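PDB 5AY6: flagellar hook protein FlgE from Caulobacter crescentus CB15, which probably builds the flagellar hook, the curved segment that acts as a universal joint of the flagellum, this chain being an internal fragment of the protein. Local coordinates for residues A[4-9]-A[280-285]; A[198-203]-A[233-238]. One frame throughout, in Å; residues are numbered along the deposited sequence.

Contact 1 (A[4-9]-A[280-285])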
loop_
_atom_site.group_PDB
_atom_site.type_symbol
_atom_site.label_atom_id
_atom_site.label_comp_id
_atom_site.label_asym_id
_atom_site.label_seq_id
_atom_site.Cartn_x
_atom_site.Cartn_y
_atom_site.Cartn_z
ATOM N N THR A 4 9.290 -15.197 22.810
ATOM C CA THR A 4 7.930 -14.769 22.494
ATOM C C THR A 4 7.281 -15.639 21.421
ATOM O O THR A 4 7.851 -15.859 20.352
ATOM C CB THR A 4 7.906 -13.307 22.029
ATOM O OG1 THR A 4 8.538 -12.484 23.014
ATOM C CG2 THR A 4 6.470 -12.838 21.818
ATOM N N THR A 5 6.076 -16.119 21.709
ATOM C CA THR A 5 5.365 -16.987 20.782
ATOM C C THR A 5 3.995 -16.434 20.395
ATOM O O THR A 5 3.392 -16.880 19.424
ATOM C CB THR A 5 5.182 -18.391 21.378
ATOM O OG1 THR A 5 4.487 -18.288 22.627
ATOM C CG2 THR A 5 6.536 -19.046 21.618
ATOM N N ARG A 6 3.493 -15.471 21.160
ATOM C CA ARG A 6 2.188 -14.900 20.862
ATOM C C ARG A 6 2.077 -13.467 21.345
ATOM O O ARG A 6 2.407 -13.164 22.491
ATOM C CB ARG A 6 1.072 -15.742 21.487
ATOM C CG ARG A 6 -0.323 -15.216 21.194
ATOM C CD ARG A 6 -1.407 -16.171 21.681
ATOM N NE ARG A 6 -2.742 -15.640 21.421
ATOM C CZ ARG A 6 -3.855 -16.371 21.420
ATOM N NH1 ARG A 6 -3.798 -17.670 21.672
ATOM N NH2 ARG A 6 -5.028 -15.797 21.176
ATOM N N VAL A 7 1.608 -12.588 20.466
ATOM C CA VAL A 7 1.390 -11.195 20.827
ATOM C C VAL A 7 -0.030 -10.772 20.490
ATOM O O VAL A 7 -0.599 -11.195 19.486
ATOM C CB VAL A 7 2.393 -10.241 20.128
ATOM C CG1 VAL A 7 3.826 -10.656 20.429
ATOM C CG2 VAL A 7 2.162 -10.212 18.635
ATOM N N GLY A 8 -0.613 -9.957 21.362
ATOM C CA GLY A 8 -1.929 -9.406 21.120
ATOM C C GLY A 8 -1.803 -7.907 20.957
ATOM O O GLY A 8 -1.252 -7.226 21.823
ATOM N N VAL A 9 -2.290 -7.387 19.838
ATOM C CA VAL A 9 -2.228 -5.954 19.614
ATOM C C VAL A 9 -3.538 -5.308 20.014
ATOM O O VAL A 9 -4.598 -5.667 19.504
ATOM C CB VAL A 9 -1.922 -5.604 18.151
ATOM C CG1 VAL A 9 -2.100 -4.113 17.926
ATOM C CG2 VAL A 9 -0.505 -6.036 17.783
ATOM N N GLN A 280 2.567 -16.051 16.806
ATOM C CA GLN A 280 1.183 -15.716 16.539
ATOM C C GLN A 280 0.971 -14.232 16.828
ATOM O O GLN A 280 1.399 -13.728 17.867
ATOM C CB GLN A 280 0.235 -16.568 17.385
ATOM C CG GLN A 280 -1.212 -16.135 17.276
ATOM C CD GLN A 280 -2.162 -17.081 17.970
ATOM O OE1 GLN A 280 -1.780 -18.183 18.366
ATOM N NE2 GLN A 280 -3.415 -16.660 18.115
ATOM N N ILE A 281 0.325 -13.533 15.905
ATOM C CA ILE A 281 0.044 -12.117 16.104
ATOM C C ILE A 281 -1.456 -11.896 16.059
ATOM O O ILE A 281 -2.079 -11.944 14.998
ATOM C CB ILE A 281 0.755 -11.245 15.053
ATOM C CG1 ILE A 281 2.270 -11.428 15.184
ATOM C CG2 ILE A 281 0.363 -9.777 15.221
ATOM C CD1 ILE A 281 3.074 -10.734 14.115
ATOM N N ASP A 282 -2.028 -11.669 17.236
ATOM C CA ASP A 282 -3.469 -11.598 17.412
ATOM C C ASP A 282 -3.957 -10.154 17.309
ATOM O O ASP A 282 -3.695 -9.334 18.191
ATOM C CB ASP A 282 -3.840 -12.219 18.766
ATOM C CG ASP A 282 -5.330 -12.473 18.917
ATOM O OD1 ASP A 282 -6.079 -12.311 17.926
ATOM O OD2 ASP A 282 -5.749 -12.857 20.034
ATOM N N LEU A 283 -4.660 -9.844 16.223
ATOM C CA LEU A 283 -5.211 -8.507 16.024
ATOM C C LEU A 283 -6.717 -8.443 16.285
ATOM O O LEU A 283 -7.355 -7.449 15.936
ATOM C CB LEU A 283 -4.934 -8.015 14.598
ATOM C CG LEU A 283 -3.506 -8.021 14.056
ATOM C CD1 LEU A 283 -3.472 -7.399 12.668
ATOM C CD2 LEU A 283 -2.553 -7.288 14.986
ATOM N N ALA A 284 -7.290 -9.484 16.891
ATOM C CA ALA A 284 -8.749 -9.565 17.010
ATOM C C ALA A 284 -9.275 -10.147 18.323
ATOM O O ALA A 284 -10.334 -10.779 18.344
ATOM C CB ALA A 284 -9.311 -10.377 15.848
ATOM N N SER A 285 -8.562 -9.928 19.418
ATOM C CA SER A 285 -9.019 -10.432 20.710
ATOM C C SER A 285 -10.323 -9.756 21.146
ATOM O O SER A 285 -10.663 -8.667 20.678
ATOM C CB SER A 285 -7.940 -10.228 21.768
ATOM O OG SER A 285 -7.761 -8.849 22.036
HETATM O O HOH W 1 -5.637 -8.585 19.972
#

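Contact 2 (A[198-203]-A[233-238])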
loop_
_atom_site.group_PDB
_atom_site.type_symbol
_atom_site.label_atom_id
_atom_site.label_comp_id
_atom_site.label_asym_id
_atom_site.label_seq_id
_atom_site.Cartn_x
_atom_site.Cartn_y
_atom_site.Cartn_z
ATOM N N ALA A 198 -0.390 -1.943 5.100
ATOM C CA ALA A 198 0.377 -2.358 6.269
ATOM C C ALA A 198 1.658 -3.097 5.914
ATOM O O ALA A 198 1.734 -3.779 4.892
ATOM C CB ALA A 198 -0.485 -3.227 7.170
ATOM N N GLU A 199 2.668 -2.939 6.762
ATOM C CA GLU A 199 3.883 -3.737 6.670
ATOM C C GLU A 199 4.274 -4.239 8.048
ATOM O O GLU A 199 4.135 -3.528 9.045
ATOM C CB GLU A 199 5.041 -2.930 6.065
ATOM C CG GLU A 199 4.761 -2.390 4.675
ATOM C CD GLU A 199 5.829 -1.430 4.177
ATOM O OE1 GLU A 199 7.025 -1.617 4.497
ATOM O OE2 GLU A 199 5.462 -0.482 3.457
ATOM N N LEU A 200 4.744 -5.476 8.099
ATOM C CA LEU A 200 5.434 -5.976 9.272
ATOM C C LEU A 200 6.924 -5.919 8.966
ATOM O O LEU A 200 7.339 -6.241 7.858
ATOM C CB LEU A 200 4.987 -7.395 9.615
ATOM C CG LEU A 200 3.631 -7.490 10.322
ATOM C CD1 LEU A 200 3.152 -8.933 10.346
ATOM C CD2 LEU A 200 3.731 -6.931 11.730
ATOM N N ARG A 201 7.725 -5.487 9.932
ATOM C CA ARG A 201 9.147 -5.308 9.685
ATOM C C ARG A 201 9.969 -5.477 10.951
ATOM O O ARG A 201 9.555 -5.071 12.036
ATOM C CB ARG A 201 9.413 -3.923 9.075
ATOM C CG ARG A 201 8.979 -2.758 9.968
ATOM C CD ARG A 201 9.099 -1.405 9.263
ATOM N NE ARG A 201 8.837 -0.294 10.177
ATOM C CZ ARG A 201 9.739 0.200 11.021
ATOM N NH1 ARG A 201 10.955 -0.326 11.067
ATOM N NH2 ARG A 201 9.428 1.214 11.823
ATOM N N ALA A 202 11.136 -6.091 10.798
ATOM C CA ALA A 202 12.135 -6.136 11.852
ATOM C C ALA A 202 13.012 -4.903 11.721
ATOM O O ALA A 202 12.891 -4.158 10.753
ATOM C CB ALA A 202 12.969 -7.406 11.757
ATOM N N LYS A 203 13.887 -4.687 12.694
ATOM C CA LYS A 203 14.852 -3.597 12.610
ATOM C C LYS A 203 15.745 -3.810 11.389
ATOM O O LYS A 203 16.187 -4.934 11.135
ATOM C CB LYS A 203 15.684 -3.517 13.894
ATOM C CG LYS A 203 16.795 -2.473 13.867
ATOM C CD LYS A 203 17.357 -2.215 15.261
ATOM C CE LYS A 203 18.459 -1.161 15.224
ATOM N NZ LYS A 203 18.801 -0.656 16.583
ATOM N N SER A 233 -2.962 -10.286 2.735
ATOM C CA SER A 233 -1.859 -11.240 2.736
ATOM C C SER A 233 -0.781 -10.879 3.750
ATOM O O SER A 233 0.346 -11.362 3.655
ATOM C CB SER A 233 -1.238 -11.323 1.348
ATOM O OG SER A 233 -0.633 -10.089 1.014
ATOM N N LEU A 234 -1.123 -10.030 4.715
ATOM C CA LEU A 234 -0.150 -9.579 5.703
ATOM C C LEU A 234 0.440 -10.760 6.471
ATOM O O LEU A 234 1.635 -10.783 6.766
ATOM C CB LEU A 234 -0.785 -8.580 6.674
ATOM C CG LEU A 234 0.147 -7.976 7.728
ATOM C CD1 LEU A 234 1.317 -7.235 7.081
ATOM C CD2 LEU A 234 -0.628 -7.055 8.657
ATOM N N PHE A 235 -0.406 -11.735 6.798
ATOM C CA PHE A 235 0.053 -12.953 7.460
ATOM C C PHE A 235 -0.070 -14.149 6.522
ATOM O O PHE A 235 -0.232 -15.283 6.969
ATOM C CB PHE A 235 -0.738 -13.220 8.745
ATOM C CG PHE A 235 -0.736 -12.070 9.720
ATOM C CD1 PHE A 235 0.336 -11.871 10.577
ATOM C CD2 PHE A 235 -1.813 -11.206 9.790
ATOM C CE1 PHE A 235 0.336 -10.823 11.474
ATOM C CE2 PHE A 235 -1.820 -10.157 10.689
ATOM C CZ PHE A 235 -0.747 -9.963 11.529
ATOM N N GLY A 236 0.002 -13.889 5.220
ATOM C CA GLY A 236 -0.176 -14.939 4.233
ATOM C C GLY A 236 -1.552 -15.569 4.347
ATOM O O GLY A 236 -2.564 -14.873 4.303
ATOM N N THR A 237 -1.590 -16.890 4.495
ATOM C CA THR A 237 -2.849 -17.602 4.677
ATOM C C THR A 237 -2.887 -18.312 6.023
ATOM O O THR A 237 -3.706 -19.206 6.232
ATOM C CB THR A 237 -3.080 -18.646 3.570
ATOM O OG1 THR A 237 -1.982 -19.563 3.556
ATOM C CG2 THR A 237 -3.195 -17.973 2.204
ATOM N N THR A 238 -1.991 -17.920 6.924
ATOM C CA THR A 238 -1.874 -18.569 8.224
ATOM C C THR A 238 -3.158 -18.441 9.023
ATOM O O THR A 238 -3.842 -17.424 8.948
ATOM C CB THR A 238 -0.724 -17.976 9.062
ATOM O OG1 THR A 238 -0.904 -16.560 9.183
ATOM C CG2 THR A 238 0.623 -18.263 8.412
#

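Contact 1 (A[4-9]-A[280-285])
Arg-6 lies along Gln-280 on one face of the sheet, both chains extended and pointing the same way, so that the guanidinium is covered on one side by the amide. Gln-280 NE2 sits 3.3 Å from Arg-6 CZ, over the centre of the group, with the two planes 25° apart. At the edge of the guanidinium, in its plane, Arg-6 NH2 makes a salt bridge of 3.2 Å to Asp-282 OD2, the nitrogen approaching from above the carboxylate plane. With CG anti to the backbone N (chi1 -167°), the Asp-282 carboxylate also turns OD1 to Ala-284 N in an Asx turn. Were the aspartate replaced by an alanine, the Arg-6 guanidinium would probably lose this acidic mate and Ala-284 N its side-chain acceptor. On the other face Val-7 CG2 packs 3.7 Å from Ile-281 CG1; farther along, Val-9 CB meets Leu-283 CD2 at 3.6 Å. The backbones beneath run parallel. Gln-280 and Asp-282 each donate to and accept from 4-9: Gln-280 O takes Val-7 N at 2.8 Å, and Asp-282 N reaches Val-7 O at 2.7 Å. Strand 167-174 covers Val-7 and Val-9, while Thr-241 and Asn-303 bond to the outer edges of the pair. This is the parallel central pairing of a mixed four-stranded beta sheet, joining the fragment's N-terminal strand to one near its C-terminal end.

Contact 2 (A[198-203]-A[233-238])
Leu-234 reaches from its turn to Leu-200 and Ala-198 of strand 195-202, the two leucine side chains crossing at about a right angle. From CB, which points toward the strand, the chain leads to CG, 4.1 Å from Leu-200 CD1, and there forks. The CD1 branch comes down over the strand, 4.0 Å from both Leu-200 N and Leu-200 CG; the CD2 branch ends 4.1 Å from Ala-198 CB. With CG anti to the backbone N (chi1 -177°), the fork lies beside the carbonyl carbon, and chi2 of 59° sends CD1 to Leu-200 and CD2 to Ala-198. Phe-235 follows, its CE1 3.6 Å from Leu-200 CD1, while Leu-234 CG lies over one face of the ring, offset toward the rim. No hydrogen bond crosses this contact. Within the loop, Phe-235 O accepts from both Thr-238 N and Thr-238 OG1, the hydroxyl at 2.6 Å and in the carbonyl plane; Leu-234 O is bonded to Ser-216 OG on strand 214-222. Leu-185 and Ile-220, from the neighbouring strands, also touch Leu-234. Two successive beta turns, type I from Ser-233 and type II' from Phe-235, thus lay an apolar pair over one face of the five-stranded antiparallel sheet, in the buried interior of the FlaE D2 family region.

From the N terminus, strand 6-12 leads out into the five-stranded sheet of residues 24-99, and the chain then returns to build a second five-stranded antiparallel sheet from residue 167 onward. Contact 2 closes a short loop between 198-203 and 233-238, spanning strands 214-222 and 228-230. It is nested inside the far longer loop that contact 1 closes when 280-285 pairs with 4-9. The centres lie 13 Å apart, and the two contacts meet directly: Ile-281 CB packs 3.6 Å from Phe-235 CE1, with Leu-283 against the same ring. Phe-235 thus lies between the mixed sheet holding strands 6-12 and 277-291 and the antiparallel sheet of residues 167-230.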